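Nuclear hormone receptor HR38 (PDB 1PDU) is an orphan nuclear receptor of Drosophila, probably a transcription factor, that mediates an atypical ecdysteroid signalling pathway. Local coordinates at residues A[47-52]-A[220-225]. Residues are numbered along the deposited sequence; the frame is centred on the assembly and turned at random.
Sequences DKVQQF and FYLKLE
Val49 and Leu222 mark the nearest backbone approach between helical segments 47-52 and 220-225, their CA atoms 7.4 Å apart, while the segment axes come no closer than 11.5 Å and run at 130° to one another, between crossed and antiparallel. At that spacing side chains alone bridge the gap. Leu222 sends a methyl to each of two partners on segment 47-52. Leu222 CD1 lies 3.7 Å from Phe52 CD2 and almost as near Phe52 CE2, approaching this bond of the ring obliquely, the two side chains crossing at about a right angle. Phe52 reaches this position with CG anti to the backbone N (chi1 173°), and its ring also packs edge-to-face with Phe125, so that it touches both helix 204-225 and helix 118-125. More loosely, Leu222 CD2 sits 4.4 Å from Val49 CG2. Glu225 OE2 lies 4.2 Å from Val49 CG2, where the carboxylate borders the apolar patch without a hydrogen bond across the contact. Small and mainly apolar, the interface joins the N-terminal part of helix 45-67 to the C-terminal end of helix 204-225, an interhelical packing contact within the three-layer, mainly alpha-helical sandwich characteristic of nuclear receptor ligand-binding domains.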
loop_
_atom_site.group_PDB
_atom_site.type_symbol
_atom_site.label_atom_id
_atom_site.label_comp_id
_atom_site.label_asym_id
_atom_site.label_seq_id
_atom_site.Cartn_x
_atom_site.Cartn_y
_atom_site.Cartn_z
ATOM N N ASP A 47 -9.617 21.007 -8.848
ATOM C CA ASP A 47 -9.366 20.891 -7.424
ATOM C C ASP A 47 -9.330 19.423 -7.026
ATOM O O ASP A 47 -8.420 18.990 -6.314
ATOM C CB ASP A 47 -10.444 21.621 -6.612
ATOM C CG ASP A 47 -10.350 23.133 -6.735
ATOM O OD1 ASP A 47 -9.213 23.647 -6.849
ATOM O OD2 ASP A 47 -11.409 23.808 -6.700
ATOM N N LYS A 48 -10.314 18.660 -7.499
ATOM C CA LYS A 48 -10.409 17.236 -7.188
ATOM C C LYS A 48 -9.175 16.454 -7.618
ATOM O O LYS A 48 -8.839 15.451 -6.996
ATOM C CB LYS A 48 -11.645 16.610 -7.845
ATOM C CG LYS A 48 -12.980 17.013 -7.236
ATOM C CD LYS A 48 -14.124 16.401 -8.034
ATOM C CE LYS A 48 -15.453 17.110 -7.762
ATOM N NZ LYS A 48 -16.506 16.728 -8.763
ATOM N N VAL A 49 -8.516 16.894 -8.688
ATOM C CA VAL A 49 -7.315 16.208 -9.162
ATOM C C VAL A 49 -6.169 16.624 -8.253
ATOM O O VAL A 49 -5.363 15.799 -7.827
ATOM C CB VAL A 49 -6.990 16.578 -10.634
ATOM C CG1 VAL A 49 -5.664 15.937 -11.073
ATOM C CG2 VAL A 49 -8.112 16.092 -11.535
ATOM N N GLN A 50 -6.125 17.917 -7.953
ATOM C CA GLN A 50 -5.120 18.489 -7.070
ATOM C C GLN A 50 -5.117 17.693 -5.760
ATOM O O GLN A 50 -4.080 17.194 -5.321
ATOM C CB GLN A 50 -5.473 19.959 -6.808
ATOM C CG GLN A 50 -4.764 20.624 -5.632
ATOM C CD GLN A 50 -3.259 20.542 -5.731
ATOM O OE1 GLN A 50 -2.699 20.592 -6.827
ATOM N NE2 GLN A 50 -2.589 20.429 -4.583
ATOM N N GLN A 51 -6.300 17.571 -5.163
ATOM C CA GLN A 51 -6.492 16.851 -3.909
ATOM C C GLN A 51 -6.043 15.400 -3.978
ATOM O O GLN A 51 -5.454 14.878 -3.029
ATOM C CB GLN A 51 -7.965 16.910 -3.507
ATOM C CG GLN A 51 -8.397 15.830 -2.516
ATOM C CD GLN A 51 -9.835 16.010 -2.059
ATOM O OE1 GLN A 51 -10.128 16.831 -1.184
ATOM N NE2 GLN A 51 -10.745 15.249 -2.661
ATOM N N PHE A 52 -6.331 14.754 -5.104
ATOM C CA PHE A 52 -5.961 13.362 -5.308
ATOM C C PHE A 52 -4.440 13.215 -5.326
ATOM O O PHE A 52 -3.879 12.353 -4.659
ATOM C CB PHE A 52 -6.558 12.850 -6.624
ATOM C CG PHE A 52 -6.100 11.473 -7.000
ATOM C CD1 PHE A 52 -6.563 10.360 -6.304
ATOM C CD2 PHE A 52 -5.143 11.300 -7.986
ATOM C CE1 PHE A 52 -6.069 9.081 -6.580
ATOM C CE2 PHE A 52 -4.637 10.037 -8.276
ATOM C CZ PHE A 52 -5.099 8.918 -7.568
ATOM N N PHE A 220 -3.027 7.674 -15.316
ATOM C CA PHE A 220 -2.539 8.110 -16.612
ATOM C C PHE A 220 -3.597 8.962 -17.279
ATOM O O PHE A 220 -3.286 9.936 -17.959
ATOM C CB PHE A 220 -2.213 6.937 -17.514
ATOM C CG PHE A 220 -1.603 7.351 -18.805
ATOM C CD1 PHE A 220 -0.270 7.747 -18.858
ATOM C CD2 PHE A 220 -2.362 7.380 -19.972
ATOM C CE1 PHE A 220 0.304 8.164 -20.051
ATOM C CE2 PHE A 220 -1.796 7.794 -21.167
ATOM C CZ PHE A 220 -0.457 8.187 -21.203
ATOM N N TYR A 221 -4.855 8.585 -17.086
ATOM C CA TYR A 221 -5.950 9.352 -17.650
ATOM C C TYR A 221 -5.909 10.772 -17.084
ATOM O O TYR A 221 -5.981 11.743 -17.834
ATOM C CB TYR A 221 -7.283 8.696 -17.314
ATOM C CG TYR A 221 -8.473 9.562 -17.642
ATOM C CD1 TYR A 221 -9.024 10.415 -16.686
ATOM C CD2 TYR A 221 -9.036 9.550 -18.919
ATOM C CE1 TYR A 221 -10.107 11.236 -16.987
ATOM C CE2 TYR A 221 -10.118 10.372 -19.240
ATOM C CZ TYR A 221 -10.652 11.213 -18.266
ATOM O OH TYR A 221 -11.728 12.029 -18.569
ATOM N N LEU A 222 -5.781 10.893 -15.763
ATOM C CA LEU A 222 -5.720 12.206 -15.122
ATOM C C LEU A 222 -4.540 13.023 -15.632
ATOM O O LEU A 222 -4.646 14.231 -15.799
ATOM C CB LEU A 222 -5.594 12.063 -13.602
ATOM C CG LEU A 222 -6.753 11.344 -12.912
ATOM C CD1 LEU A 222 -6.503 11.327 -11.397
ATOM C CD2 LEU A 222 -8.067 12.050 -13.246
ATOM N N LYS A 223 -3.411 12.362 -15.858
ATOM C CA LYS A 223 -2.219 13.040 -16.339
ATOM C C LYS A 223 -2.452 13.666 -17.717
ATOM O O LYS A 223 -2.027 14.791 -17.968
ATOM C CB LYS A 223 -1.053 12.054 -16.393
ATOM C CG LYS A 223 0.282 12.673 -16.761
ATOM C CD LYS A 223 1.358 11.592 -16.872
ATOM C CE LYS A 223 2.709 12.191 -17.214
ATOM N NZ LYS A 223 2.641 13.078 -18.406
ATOM N N LEU A 224 -3.124 12.942 -18.606
ATOM C CA LEU A 224 -3.410 13.468 -19.930
ATOM C C LEU A 224 -4.409 14.610 -19.846
ATOM O O LEU A 224 -4.296 15.586 -20.574
ATOM C CB LEU A 224 -3.979 12.382 -20.843
ATOM C CG LEU A 224 -3.045 11.253 -21.264
ATOM C CD1 LEU A 224 -3.805 10.335 -22.200
ATOM C CD2 LEU A 224 -1.802 11.807 -21.960
ATOM N N GLU A 225 -5.399 14.478 -18.972
ATOM C CA GLU A 225 -6.401 15.525 -18.812
ATOM C C GLU A 225 -5.609 16.802 -18.529
ATOM O O GLU A 225 -5.932 17.885 -19.014
ATOM C CB GLU A 225 -7.328 15.187 -17.640
ATOM C CG GLU A 225 -8.772 15.644 -17.824
ATOM C CD GLU A 225 -9.650 15.371 -16.601
ATOM O OE1 GLU A 225 -10.895 15.455 -16.733
ATOM O OE2 GLU A 225 -9.100 15.083 -15.509
#